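Local coordinates for ORC1-type DNA replication protein 2 (Aeropyrum pernix, PDB 1W5T), which binds DNA and takes part in regulating DNA replication, joining a nucleotide-binding AAA+ ATPase domain to a C-terminal winged-helix domain, at residues Gly29-Leu34 and Lys70-Arg75; Tyr113-Arg118 and Val130-Val135; Ser307-Ile312 and His356-His361. One frame throughout, in Å; residues are numbered along the deposited sequence.

Contact 1: Gly29-Leu34 and Lys70-Arg75; sequences GEAEAL and KFTVKR
The helix that leaves the P-loop of this AAA+ domain, 65-82, packs here against the N-terminal helix 28-43, and Ala31 meets Thr72 where the two come together. The short segments cross at -50° with their axes 9.0 Å apart, close enough that small side chains do most of the filling. Thr72 lies between two residues of the other helix: its OG1 is 3.7 Å from Ala31 CA, and its CG2 is 3.7 Å from Leu34 CB. With OG1 lying anti to its own carbonyl carbon (chi1 -72°), the hydroxyl stays beside the backbone and bonds to Leu68 O one turn earlier, which gives the polar atom a partner within its own helix. The far part of the Phe71 ring comes close to helix 28-43, and Ala31 CB meets its edge, 3.9 Å from Phe71 CD2. Farther out, Glu32 OE1 and Arg75 NH2 approach to 4.2 Å, an attraction of opposite charges rather than a salt bridge, the carboxylate and guanidinium planes being turned 65° apart. Leu34 also touches Phe208 and Leu210 of strand 206-212. Phe71 lies about 8 Å from the bound nucleotide analogue, measured from its side chain, in the strand, P-loop and helix arrangement characteristic of P-loop ATPases.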
ATOM      1  N   GLY A  29     -16.464   5.027  -5.208  1.00 17.40           N
ATOM      2  CA  GLY A  29     -17.288   3.841  -5.126  1.00 16.57           C
ATOM      3  C   GLY A  29     -16.738   2.781  -4.203  1.00 17.09           C
ATOM      4  O   GLY A  29     -17.508   2.198  -3.423  1.00 17.63           O
ATOM      5  N   GLU A  30     -15.428   2.536  -4.256  1.00 16.56           N
ATOM      6  CA  GLU A  30     -14.841   1.574  -3.355  1.00 17.94           C
ATOM      7  C   GLU A  30     -14.975   1.996  -1.909  1.00 17.07           C
ATOM      8  O   GLU A  30     -15.215   1.157  -1.065  1.00 16.69           O
ATOM      9  CB  GLU A  30     -13.391   1.190  -3.706  1.00 18.86           C
ATOM     10  CG  GLU A  30     -12.677   2.044  -4.737  1.00 24.32           C
ATOM     11  CD  GLU A  30     -13.249   1.939  -6.152  1.00 26.54           C
ATOM     12  OE1 GLU A  30     -12.929   0.963  -6.864  1.00 27.83           O
ATOM     13  OE2 GLU A  30     -13.987   2.865  -6.549  1.00 27.36           O
ATOM     14  N   ALA A  31     -14.871   3.297  -1.643  1.00 17.17           N
ATOM     15  CA  ALA A  31     -15.055   3.823  -0.292  1.00 17.21           C
ATOM     16  C   ALA A  31     -16.485   3.675   0.185  1.00 16.96           C
ATOM     17  O   ALA A  31     -16.708   3.391   1.350  1.00 17.08           O
ATOM     18  CB  ALA A  31     -14.632   5.289  -0.204  1.00 16.89           C
ATOM     19  N   GLU A  32     -17.447   3.866  -0.713  1.00 16.88           N
ATOM     20  CA  GLU A  32     -18.861   3.672  -0.365  1.00 17.56           C
ATOM     21  C   GLU A  32     -19.219   2.238  -0.053  1.00 16.90           C
ATOM     22  O   GLU A  32     -20.001   1.995   0.861  1.00 17.03           O
ATOM     23  CB  GLU A  32     -19.747   4.099  -1.489  1.00 18.10           C
ATOM     24  CG  GLU A  32     -19.334   5.423  -2.046  1.00 23.84           C
ATOM     25  CD  GLU A  32     -20.195   6.554  -1.573  1.00 31.24           C
ATOM     26  OE1 GLU A  32     -20.244   6.779  -0.331  1.00 32.98           O
ATOM     27  OE2 GLU A  32     -20.782   7.234  -2.462  1.00 33.62           O
ATOM     28  N   ALA A  33     -18.634   1.313  -0.814  1.00 15.81           N
ATOM     29  CA  ALA A  33     -18.903  -0.108  -0.683  1.00 15.74           C
ATOM     30  C   ALA A  33     -18.408  -0.607   0.639  1.00 15.67           C
ATOM     31  O   ALA A  33     -19.122  -1.351   1.299  1.00 15.63           O
ATOM     32  CB  ALA A  33     -18.245  -0.920  -1.830  1.00 14.90           C
ATOM     33  N   LEU A  34     -17.191  -0.186   1.008  1.00 15.25           N
ATOM     34  CA  LEU A  34     -16.573  -0.522   2.274  1.00 15.15           C
ATOM     35  C   LEU A  34     -17.344   0.095   3.416  1.00 15.23           C
ATOM     36  O   LEU A  34     -17.578  -0.546   4.426  1.00 15.03           O
ATOM     37  CB  LEU A  34     -15.153   0.015   2.331  1.00 14.53           C
ATOM     38  CG  LEU A  34     -14.006  -0.892   1.957  1.00 16.68           C
ATOM     39  CD1 LEU A  34     -12.723  -0.109   2.232  1.00 18.60           C
ATOM     40  CD2 LEU A  34     -14.032  -2.158   2.753  1.00 17.14           C
ATOM     41  N   LYS A  70      -8.578   5.463   5.638  1.00 11.93           N
ATOM     42  CA  LYS A  70      -8.923   6.511   6.577  1.00 12.74           C
ATOM     43  C   LYS A  70     -10.132   7.256   6.121  1.00 12.89           C
ATOM     44  O   LYS A  70     -10.977   7.586   6.932  1.00 13.08           O
ATOM     45  CB  LYS A  70      -7.805   7.495   6.809  1.00 13.13           C
ATOM     46  CG  LYS A  70      -6.673   6.973   7.587  1.00 14.76           C
ATOM     47  CD  LYS A  70      -5.556   8.000   7.539  1.00 17.56           C
ATOM     48  CE  LYS A  70      -4.659   7.859   8.750  1.00 19.15           C
ATOM     49  NZ  LYS A  70      -3.405   8.572   8.459  1.00 22.49           N
ATOM     50  N   PHE A  71     -10.249   7.504   4.827  1.00 12.73           N
ATOM     51  CA  PHE A  71     -11.434   8.190   4.359  1.00 13.04           C
ATOM     52  C   PHE A  71     -12.696   7.387   4.679  1.00 13.50           C
ATOM     53  O   PHE A  71     -13.686   7.970   5.073  1.00 13.38           O
ATOM     54  CB  PHE A  71     -11.340   8.514   2.865  1.00 12.41           C
ATOM     55  CG  PHE A  71     -12.538   9.245   2.330  1.00 12.00           C
ATOM     56  CD1 PHE A  71     -12.607  10.625   2.400  1.00 10.86           C
ATOM     57  CD2 PHE A  71     -13.590   8.543   1.697  1.00 12.32           C
ATOM     58  CE1 PHE A  71     -13.728  11.312   1.890  1.00 11.46           C
ATOM     59  CE2 PHE A  71     -14.694   9.223   1.148  1.00 11.50           C
ATOM     60  CZ  PHE A  71     -14.782  10.605   1.281  1.00 11.80           C
ATOM     61  N   THR A  72     -12.638   6.059   4.495  1.00 13.68           N
ATOM     62  CA  THR A  72     -13.789   5.175   4.669  1.00 13.71           C
ATOM     63  C   THR A  72     -14.325   5.202   6.107  1.00 14.71           C
ATOM     64  O   THR A  72     -15.547   5.292   6.358  1.00 14.43           O
ATOM     65  CB  THR A  72     -13.345   3.757   4.322  1.00 13.58           C
ATOM     66  OG1 THR A  72     -13.174   3.680   2.914  1.00 11.72           O
ATOM     67  CG2 THR A  72     -14.435   2.774   4.617  1.00 13.01           C
ATOM     68  N   VAL A  73     -13.383   5.108   7.042  1.00 14.91           N
ATOM     69  CA  VAL A  73     -13.694   5.092   8.438  1.00 16.01           C
ATOM     70  C   VAL A  73     -14.312   6.442   8.814  1.00 17.09           C
ATOM     71  O   VAL A  73     -15.304   6.519   9.576  1.00 17.03           O
ATOM     72  CB  VAL A  73     -12.425   4.761   9.261  1.00 16.23           C
ATOM     73  CG1 VAL A  73     -12.654   5.034  10.733  1.00 15.39           C
ATOM     74  CG2 VAL A  73     -12.030   3.268   9.008  1.00 14.48           C
ATOM     75  N   LYS A  74     -13.755   7.497   8.232  1.00 17.43           N
ATOM     76  CA  LYS A  74     -14.308   8.831   8.403  1.00 18.77           C
ATOM     77  C   LYS A  74     -15.773   8.858   7.964  1.00 18.88           C
ATOM     78  O   LYS A  74     -16.633   9.309   8.729  1.00 19.96           O
ATOM     79  CB  LYS A  74     -13.458   9.892   7.687  1.00 18.98           C
ATOM     80  CG  LYS A  74     -13.834  11.333   7.992  1.00 22.18           C
ATOM     81  CD  LYS A  74     -12.902  12.328   7.240  1.00 28.57           C
ATOM     82  CE  LYS A  74     -13.315  12.572   5.747  1.00 31.91           C
ATOM     83  NZ  LYS A  74     -12.221  13.148   4.853  1.00 29.52           N
ATOM     84  N   ARG A  75     -16.062   8.331   6.781  1.00 18.41           N
ATOM     85  CA  ARG A  75     -17.457   8.198   6.319  1.00 18.62           C
ATOM     86  C   ARG A  75     -18.359   7.347   7.198  1.00 17.66           C
ATOM     87  O   ARG A  75     -19.489   7.718   7.439  1.00 16.86           O
ATOM     88  CB  ARG A  75     -17.513   7.725   4.851  1.00 18.89           C
ATOM     89  CG  ARG A  75     -16.954   8.812   3.906  1.00 22.01           C
ATOM     90  CD  ARG A  75     -17.858  10.024   3.770  1.00 28.27           C
ATOM     91  NE  ARG A  75     -19.132   9.602   3.194  1.00 37.02           N
ATOM     92  CZ  ARG A  75     -20.338   9.487   3.787  1.00 39.26           C
ATOM     93  NH1 ARG A  75     -20.571   9.824   5.062  1.00 39.11           N
ATOM     94  NH2 ARG A  75     -21.340   9.028   3.031  1.00 40.37           N
TER

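Contact 2: Tyr113-Arg118 and Val130-Val135; sequences YPIQVR and VDNLYV
The side chains of Tyr113 and Asn132 run past each other in opposite directions with ring and amide planes 23° apart, yet it is Asn132 CB, not the amide, that covers the ring face. Asn132 CB makes a CH-pi approach 4.0 Å from the centroid of the Tyr113 ring, displaced toward the rim. Leu133 comes instead at the edge: its CD2 lies in the ring plane, 3.3 Å from Tyr113 OH, the two side chains crossing at about a right angle. With CG anti to its carbonyl carbon (chi1 -66°), the tyrosine sets its ring beside Asn132 and Leu133, and the hydroxyl at its far end is hydrogen-bonded to His138 ND1. From the other direction Ile115 presses its CD1 to 3.2 Å from Asn132 ND2, a nitrogen that bonds to Ala128 O one turn back. A serine in place of Tyr113 would probably leave Asn132 CB and Leu133 CD2 without the ring they pack on and His138 without its hydroxyl partner. The loop after helix 100-111 is thereby laid against helix 122-136, which also sends Val130 and Leu133 onto Ile180 of strand 180-186.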
ATOM      1  N   TYR A 113      -9.742   6.855  26.228  1.00 19.58           N
ATOM      2  CA  TYR A 113     -10.297   6.231  27.441  1.00 20.49           C
ATOM      3  C   TYR A 113      -9.229   6.022  28.516  1.00 21.27           C
ATOM      4  O   TYR A 113      -8.063   5.693  28.214  1.00 21.72           O
ATOM      5  CB  TYR A 113     -10.941   4.871  27.120  1.00 20.43           C
ATOM      6  CG  TYR A 113     -12.185   4.882  26.246  1.00 18.73           C
ATOM      7  CD1 TYR A 113     -12.401   3.828  25.356  1.00 18.17           C
ATOM      8  CD2 TYR A 113     -13.133   5.914  26.305  1.00 18.37           C
ATOM      9  CE1 TYR A 113     -13.506   3.774  24.540  1.00 18.56           C
ATOM     10  CE2 TYR A 113     -14.295   5.890  25.483  1.00 16.83           C
ATOM     11  CZ  TYR A 113     -14.481   4.786  24.597  1.00 18.64           C
ATOM     12  OH  TYR A 113     -15.579   4.624  23.732  1.00 13.87           O
ATOM     13  N   PRO A 114      -9.578   6.211  29.778  1.00 22.46           N
ATOM     14  CA  PRO A 114      -8.552   6.081  30.818  1.00 22.77           C
ATOM     15  C   PRO A 114      -8.472   4.623  31.208  1.00 22.55           C
ATOM     16  O   PRO A 114      -9.197   4.103  32.036  1.00 23.72           O
ATOM     17  CB  PRO A 114      -9.070   6.992  31.927  1.00 22.88           C
ATOM     18  CG  PRO A 114     -10.574   7.013  31.747  1.00 22.98           C
ATOM     19  CD  PRO A 114     -10.901   6.533  30.354  1.00 22.27           C
ATOM     20  N   ILE A 115      -7.619   3.922  30.496  1.00 22.82           N
ATOM     21  CA  ILE A 115      -7.459   2.503  30.687  1.00 22.00           C
ATOM     22  C   ILE A 115      -5.989   2.354  30.981  1.00 22.53           C
ATOM     23  O   ILE A 115      -5.186   2.841  30.231  1.00 22.36           O
ATOM     24  CB  ILE A 115      -7.843   1.746  29.422  1.00 21.48           C
ATOM     25  CG1 ILE A 115      -9.356   1.585  29.346  1.00 20.12           C
ATOM     26  CG2 ILE A 115      -7.135   0.363  29.369  1.00 18.45           C
ATOM     27  CD1 ILE A 115      -9.857   1.318  27.942  1.00 19.39           C
ATOM     28  N   GLN A 116      -5.654   1.689  32.086  1.00 23.96           N
ATOM     29  CA  GLN A 116      -4.270   1.515  32.467  1.00 24.91           C
ATOM     30  C   GLN A 116      -3.767   0.310  31.753  1.00 25.26           C
ATOM     31  O   GLN A 116      -4.307  -0.785  31.847  1.00 25.94           O
ATOM     32  CB  GLN A 116      -4.084   1.385  33.973  1.00 24.95           C
ATOM     33  CG  GLN A 116      -2.603   1.236  34.394  1.00 28.76           C
ATOM     34  CD  GLN A 116      -1.670   2.397  33.966  1.00 31.42           C
ATOM     35  OE1 GLN A 116      -1.535   3.393  34.688  1.00 35.08           O
ATOM     36  NE2 GLN A 116      -1.041   2.267  32.798  1.00 28.43           N
ATOM     37  N   VAL A 117      -2.723   0.557  31.004  1.00 26.53           N
ATOM     38  CA  VAL A 117      -2.056  -0.432  30.169  1.00 26.99           C
ATOM     39  C   VAL A 117      -0.746  -0.979  30.776  1.00 26.47           C
ATOM     40  O   VAL A 117      -0.257  -1.992  30.315  1.00 26.47           O
ATOM     41  CB  VAL A 117      -1.809   0.192  28.763  1.00 27.33           C
ATOM     42  CG1 VAL A 117      -0.683   1.234  28.805  1.00 26.13           C
ATOM     43  CG2 VAL A 117      -1.566  -0.870  27.744  1.00 28.35           C
ATOM     44  N   ARG A 118      -0.193  -0.315  31.794  1.00 26.96           N
ATOM     45  CA  ARG A 118       1.009  -0.805  32.506  1.00 27.99           C
ATOM     46  C   ARG A 118       0.781  -2.249  32.898  1.00 27.21           C
ATOM     47  O   ARG A 118      -0.189  -2.559  33.580  1.00 27.17           O
ATOM     48  CB  ARG A 118       1.273  -0.031  33.796  1.00 28.31           C
ATOM     49  CG  ARG A 118       1.975   1.309  33.647  1.00 33.48           C
ATOM     50  CD  ARG A 118       2.142   2.156  35.005  1.00 37.90           C
ATOM     51  NE  ARG A 118       3.526   2.612  35.185  1.00 39.72           N
ATOM     52  CZ  ARG A 118       4.098   3.589  34.489  1.00 41.54           C
ATOM     53  NH1 ARG A 118       3.404   4.241  33.574  1.00 43.93           N
ATOM     54  NH2 ARG A 118       5.364   3.932  34.706  1.00 41.58           N
ATOM     55  N   VAL A 130     -13.412  -3.397  25.490  1.00 17.47           N
ATOM     56  CA  VAL A 130     -14.783  -3.870  25.346  1.00 17.81           C
ATOM     57  C   VAL A 130     -15.702  -3.296  26.422  1.00 18.25           C
ATOM     58  O   VAL A 130     -16.770  -2.814  26.111  1.00 18.84           O
ATOM     59  CB  VAL A 130     -14.849  -5.380  25.310  1.00 17.82           C
ATOM     60  CG1 VAL A 130     -16.283  -5.888  25.581  1.00 17.06           C
ATOM     61  CG2 VAL A 130     -14.388  -5.871  23.931  1.00 17.75           C
ATOM     62  N   ASP A 131     -15.269  -3.323  27.677  1.00 18.84           N
ATOM     63  CA  ASP A 131     -16.009  -2.699  28.761  1.00 19.70           C
ATOM     64  C   ASP A 131     -16.246  -1.195  28.614  1.00 18.73           C
ATOM     65  O   ASP A 131     -17.394  -0.757  28.753  1.00 18.89           O
ATOM     66  CB  ASP A 131     -15.348  -2.975  30.095  1.00 20.83           C
ATOM     67  CG  ASP A 131     -16.287  -3.626  31.047  1.00 26.09           C
ATOM     68  OD1 ASP A 131     -17.014  -4.532  30.583  1.00 31.35           O
ATOM     69  OD2 ASP A 131     -16.380  -3.284  32.263  1.00 30.15           O
ATOM     70  N   ASN A 132     -15.195  -0.411  28.323  1.00 17.54           N
ATOM     71  CA  ASN A 132     -15.345   1.067  28.125  1.00 16.26           C
ATOM     72  C   ASN A 132     -16.263   1.416  26.946  1.00 14.78           C
ATOM     73  O   ASN A 132     -17.010   2.369  27.007  1.00 14.63           O
ATOM     74  CB  ASN A 132     -13.988   1.766  27.907  1.00 16.33           C
ATOM     75  CG  ASN A 132     -13.191   1.942  29.196  1.00 18.59           C
ATOM     76  OD1 ASN A 132     -13.179   3.020  29.799  1.00 18.65           O
ATOM     77  ND2 ASN A 132     -12.500   0.875  29.615  1.00 19.71           N
ATOM     78  N   LEU A 133     -16.199   0.640  25.870  1.00 13.97           N
ATOM     79  CA  LEU A 133     -17.076   0.872  24.717  1.00 13.29           C
ATOM     80  C   LEU A 133     -18.533   0.592  25.108  1.00 13.67           C
ATOM     81  O   LEU A 133     -19.463   1.295  24.673  1.00 14.39           O
ATOM     82  CB  LEU A 133     -16.639   0.050  23.496  1.00 12.01           C
ATOM     83  CG  LEU A 133     -15.328   0.505  22.799  1.00 11.10           C
ATOM     84  CD1 LEU A 133     -14.780  -0.632  21.916  1.00  4.94           C
ATOM     85  CD2 LEU A 133     -15.445   1.859  21.936  1.00  5.88           C
ATOM     86  N   TYR A 134     -18.727  -0.400  25.964  1.00 13.43           N
ATOM     87  CA  TYR A 134     -20.048  -0.672  26.496  1.00 14.05           C
ATOM     88  C   TYR A 134     -20.507   0.444  27.487  1.00 14.07           C
ATOM     89  O   TYR A 134     -21.640   0.945  27.391  1.00 13.56           O
ATOM     90  CB  TYR A 134     -20.079  -2.091  27.129  1.00 14.83           C
ATOM     91  CG  TYR A 134     -21.200  -2.260  28.113  1.00 14.51           C
ATOM     92  CD1 TYR A 134     -22.490  -2.464  27.686  1.00 13.68           C
ATOM     93  CD2 TYR A 134     -20.973  -2.130  29.473  1.00 15.11           C
ATOM     94  CE1 TYR A 134     -23.544  -2.573  28.611  1.00 13.99           C
ATOM     95  CE2 TYR A 134     -22.013  -2.248  30.395  1.00 14.29           C
ATOM     96  CZ  TYR A 134     -23.271  -2.470  29.955  1.00 13.73           C
ATOM     97  OH  TYR A 134     -24.289  -2.546  30.861  1.00 16.84           O
ATOM     98  N   VAL A 135     -19.637   0.835  28.429  1.00 13.98           N
ATOM     99  CA  VAL A 135     -20.006   1.902  29.366  1.00 14.77           C
ATOM    100  C   VAL A 135     -20.479   3.145  28.608  1.00 15.39           C
ATOM    101  O   VAL A 135     -21.560   3.682  28.865  1.00 16.10           O
ATOM    102  CB  VAL A 135     -18.911   2.189  30.404  1.00 14.81           C
ATOM    103  CG1 VAL A 135     -19.196   3.476  31.180  1.00 13.70           C
ATOM    104  CG2 VAL A 135     -18.790   0.975  31.339  1.00 13.25           C
TER

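Contact 3: Ser307-Ile312 and His356-His361; sequences SIHELI and HIYLKH
Helices 308-312 and 356-361 cross at -67° with their axes 9.6 Å apart, and come nearest at Glu310 and Tyr358, whose CA atoms are 5.5 Å from each other. Tyr358 points its ring at the first turn of the opposing helix, where Ser307, His309 and Glu310 meet it. The backbone N of Glu310 lies over one face, and the Glu310 side chain crosses the tyrosine at about a right angle, bringing its CD to 3.3 Å from Tyr358 CD2. His309 offers its CB, which lies 3.5 Å from Tyr358 CE1, while its imidazole leads off to helix 330-345, where ND1 bonds to Tyr337 OH. Ser307 stands at the N-cap of helix 308-322, its OG accepting a weak capping bond from His309 N, and the same oxygen is 3.4 Å from Tyr358 OH. Both helices belong to the C-terminal winged-helix domain, and helix 330-345 packs against each of them through Ile312 and Leu359, completing a three-helix core as in other winged-helix folds. Beyond the ring, the Glu310 carboxylate reaches His361. Holding CG anti to its backbone N (chi1 -168°), His361 presents ND1 to Glu310 OE2 at 3.3 Å, a hydrogen bond with an N-H...O angle of 152°. The oxygen lies near the imidazole plane and is met on its syn side, though the nitrogen stands somewhat out of the carboxylate plane. This His-carboxylate pair would probably gain from a positive charge on the imidazole, and His361 also packs on Leu306 just before the capping serine.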
ATOM      1  N   SER A 307      16.950 -15.341  -4.088  1.00 25.85           N
ATOM      2  CA  SER A 307      18.146 -16.113  -4.390  1.00 25.68           C
ATOM      3  C   SER A 307      18.991 -15.566  -5.574  1.00 25.58           C
ATOM      4  O   SER A 307      18.484 -14.907  -6.470  1.00 25.30           O
ATOM      5  CB  SER A 307      17.751 -17.566  -4.634  1.00 25.44           C
ATOM      6  OG  SER A 307      17.617 -17.870  -6.010  1.00 24.62           O
ATOM      7  N   ILE A 308      20.287 -15.835  -5.533  1.00 25.63           N
ATOM      8  CA  ILE A 308      21.274 -15.350  -6.502  1.00 26.00           C
ATOM      9  C   ILE A 308      20.797 -15.606  -7.918  1.00 25.81           C
ATOM     10  O   ILE A 308      20.998 -14.818  -8.827  1.00 25.17           O
ATOM     11  CB  ILE A 308      22.626 -16.107  -6.290  1.00 26.10           C
ATOM     12  CG1 ILE A 308      23.198 -15.842  -4.906  1.00 26.29           C
ATOM     13  CG2 ILE A 308      23.645 -15.730  -7.328  1.00 25.94           C
ATOM     14  CD1 ILE A 308      24.340 -16.782  -4.535  1.00 28.92           C
ATOM     15  N   HIS A 309      20.130 -16.736  -8.072  1.00 26.10           N
ATOM     16  CA  HIS A 309      19.778 -17.223  -9.371  1.00 25.78           C
ATOM     17  C   HIS A 309      18.615 -16.492  -9.986  1.00 25.16           C
ATOM     18  O   HIS A 309      18.665 -16.161 -11.166  1.00 24.19           O
ATOM     19  CB  HIS A 309      19.660 -18.735  -9.337  1.00 26.17           C
ATOM     20  CG  HIS A 309      20.988 -19.401  -9.512  1.00 28.55           C
ATOM     21  ND1 HIS A 309      21.510 -19.697 -10.757  1.00 31.73           N
ATOM     22  CD2 HIS A 309      21.955 -19.712  -8.616  1.00 27.75           C
ATOM     23  CE1 HIS A 309      22.721 -20.207 -10.613  1.00 31.28           C
ATOM     24  NE2 HIS A 309      23.012 -20.229  -9.324  1.00 28.93           N
ATOM     25  N   GLU A 310      17.619 -16.174  -9.160  1.00 24.46           N
ATOM     26  CA  GLU A 310      16.571 -15.225  -9.544  1.00 24.66           C
ATOM     27  C   GLU A 310      17.162 -13.872  -9.898  1.00 23.52           C
ATOM     28  O   GLU A 310      16.773 -13.272 -10.881  1.00 23.55           O
ATOM     29  CB  GLU A 310      15.527 -15.049  -8.452  1.00 24.51           C
ATOM     30  CG  GLU A 310      15.435 -16.218  -7.499  1.00 27.46           C
ATOM     31  CD  GLU A 310      14.048 -16.431  -6.948  1.00 28.06           C
ATOM     32  OE1 GLU A 310      13.962 -16.783  -5.770  1.00 30.53           O
ATOM     33  OE2 GLU A 310      13.059 -16.258  -7.686  1.00 28.82           O
ATOM     34  N   LEU A 311      18.108 -13.417  -9.093  1.00 22.98           N
ATOM     35  CA  LEU A 311      18.743 -12.121  -9.262  1.00 22.98           C
ATOM     36  C   LEU A 311      19.523 -12.043 -10.591  1.00 22.76           C
ATOM     37  O   LEU A 311      19.511 -11.016 -11.274  1.00 22.50           O
ATOM     38  CB  LEU A 311      19.674 -11.874  -8.067  1.00 22.77           C
ATOM     39  CG  LEU A 311      19.348 -11.033  -6.823  1.00 24.18           C
ATOM     40  CD1 LEU A 311      17.900 -10.656  -6.695  1.00 21.21           C
ATOM     41  CD2 LEU A 311      19.848 -11.705  -5.527  1.00 24.39           C
ATOM     42  N   ILE A 312      20.207 -13.131 -10.949  1.00 22.17           N
ATOM     43  CA  ILE A 312      20.871 -13.223 -12.247  1.00 21.64           C
ATOM     44  C   ILE A 312      19.881 -13.101 -13.441  1.00 21.08           C
ATOM     45  O   ILE A 312      20.157 -12.427 -14.424  1.00 20.94           O
ATOM     46  CB  ILE A 312      21.757 -14.516 -12.346  1.00 21.06           C
ATOM     47  CG1 ILE A 312      22.977 -14.390 -11.452  1.00 19.28           C
ATOM     48  CG2 ILE A 312      22.267 -14.727 -13.751  1.00 18.99           C
ATOM     49  CD1 ILE A 312      23.357 -15.701 -10.821  1.00 17.64           C
ATOM     50  N   HIS A 356      12.422 -22.409 -14.247  1.00 24.47           N
ATOM     51  CA  HIS A 356      11.032 -22.047 -14.522  1.00 24.48           C
ATOM     52  C   HIS A 356      10.300 -21.589 -13.281  1.00 23.48           C
ATOM     53  O   HIS A 356       9.429 -20.753 -13.373  1.00 24.06           O
ATOM     54  CB  HIS A 356      10.286 -23.235 -15.166  1.00 23.36           C
ATOM     55  CG  HIS A 356      10.769 -23.573 -16.544  1.00 26.29           C
ATOM     56  ND1 HIS A 356      10.459 -24.765 -17.176  1.00 26.89           N
ATOM     57  CD2 HIS A 356      11.532 -22.869 -17.419  1.00 25.75           C
ATOM     58  CE1 HIS A 356      11.021 -24.783 -18.374  1.00 26.24           C
ATOM     59  NE2 HIS A 356      11.675 -23.644 -18.549  1.00 24.88           N
ATOM     60  N   ILE A 357      10.624 -22.188 -12.138  1.00 23.27           N
ATOM     61  CA  ILE A 357      10.116 -21.765 -10.842  1.00 23.01           C
ATOM     62  C   ILE A 357      10.577 -20.309 -10.569  1.00 23.47           C
ATOM     63  O   ILE A 357       9.772 -19.443 -10.234  1.00 23.03           O
ATOM     64  CB  ILE A 357      10.559 -22.785  -9.748  1.00 22.15           C
ATOM     65  CG1 ILE A 357       9.561 -23.953  -9.671  1.00 23.39           C
ATOM     66  CG2 ILE A 357      10.674 -22.150  -8.380  1.00 20.59           C
ATOM     67  CD1 ILE A 357      10.211 -25.356  -9.447  1.00 24.22           C
ATOM     68  N   TYR A 358      11.878 -20.061 -10.752  1.00 24.09           N
ATOM     69  CA  TYR A 358      12.472 -18.724 -10.657  1.00 24.28           C
ATOM     70  C   TYR A 358      11.807 -17.659 -11.529  1.00 24.61           C
ATOM     71  O   TYR A 358      11.545 -16.552 -11.031  1.00 24.54           O
ATOM     72  CB  TYR A 358      13.947 -18.794 -10.988  1.00 24.30           C
ATOM     73  CG  TYR A 358      14.783 -19.429  -9.908  1.00 25.02           C
ATOM     74  CD1 TYR A 358      15.955 -20.131 -10.220  1.00 25.35           C
ATOM     75  CD2 TYR A 358      14.403 -19.332  -8.578  1.00 26.70           C
ATOM     76  CE1 TYR A 358      16.744 -20.701  -9.211  1.00 27.60           C
ATOM     77  CE2 TYR A 358      15.164 -19.897  -7.567  1.00 30.83           C
ATOM     78  CZ  TYR A 358      16.334 -20.578  -7.890  1.00 31.13           C
ATOM     79  OH  TYR A 358      17.060 -21.120  -6.858  1.00 35.84           O
ATOM     80  N   LEU A 359      11.522 -17.990 -12.800  1.00 24.27           N
ATOM     81  CA  LEU A 359      10.878 -17.061 -13.720  1.00 24.28           C
ATOM     82  C   LEU A 359       9.459 -16.734 -13.289  1.00 24.61           C
ATOM     83  O   LEU A 359       9.037 -15.570 -13.312  1.00 23.34           O
ATOM     84  CB  LEU A 359      10.842 -17.604 -15.149  1.00 23.99           C
ATOM     85  CG  LEU A 359      11.969 -17.154 -16.069  1.00 23.41           C
ATOM     86  CD1 LEU A 359      12.025 -18.032 -17.274  1.00 22.40           C
ATOM     87  CD2 LEU A 359      11.827 -15.698 -16.460  1.00 23.00           C
ATOM     88  N   LYS A 360       8.731 -17.789 -12.926  1.00 25.17           N
ATOM     89  CA  LYS A 360       7.398 -17.655 -12.347  1.00 25.98           C
ATOM     90  C   LYS A 360       7.373 -16.708 -11.157  1.00 25.37           C
ATOM     91  O   LYS A 360       6.600 -15.769 -11.137  1.00 25.34           O
ATOM     92  CB  LYS A 360       6.831 -19.005 -11.925  1.00 26.15           C
ATOM     93  CG  LYS A 360       5.330 -19.053 -12.160  1.00 28.61           C
ATOM     94  CD  LYS A 360       4.967 -19.014 -13.672  1.00 28.14           C
ATOM     95  CE  LYS A 360       3.583 -19.690 -13.928  1.00 30.34           C
ATOM     96  NZ  LYS A 360       2.939 -20.070 -12.613  1.00 28.00           N
ATOM     97  N   HIS A 361       8.247 -16.951 -10.189  1.00 24.94           N
ATOM     98  CA  HIS A 361       8.303 -16.140  -8.993  1.00 24.67           C
ATOM     99  C   HIS A 361       8.550 -14.663  -9.284  1.00 24.49           C
ATOM    100  O   HIS A 361       7.907 -13.807  -8.678  1.00 24.23           O
ATOM    101  CB  HIS A 361       9.343 -16.665  -8.035  1.00 24.39           C
ATOM    102  CG  HIS A 361       9.247 -16.050  -6.692  1.00 27.33           C
ATOM    103  ND1 HIS A 361      10.322 -15.448  -6.072  1.00 29.43           N
ATOM    104  CD2 HIS A 361       8.186 -15.885  -5.865  1.00 29.40           C
ATOM    105  CE1 HIS A 361       9.929 -14.951  -4.912  1.00 29.65           C
ATOM    106  NE2 HIS A 361       8.641 -15.213  -4.759  1.00 30.27           N
TER

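In the fold
Followed from the N terminus, the three contacts close loops in series, none enclosing or crossing another. Contact 1 spans strand 51-56 and the P-loop, tying the N-terminal helix 28-43 to helix 65-82. Contact 2 closes a much shorter loop, 12 residues between its nearest ends, and fastens the chain between two helices of the same AAA+ domain back onto the second of them; its centre is about 27 Å from that of contact 1. Contact 3 comes much later and joins helices 308-322 and 352-364 of the winged-helix domain, about 39 Å from contact 1 and about 50 Å from contact 2, centre to centre, on the opposite side of the chain's centre from both.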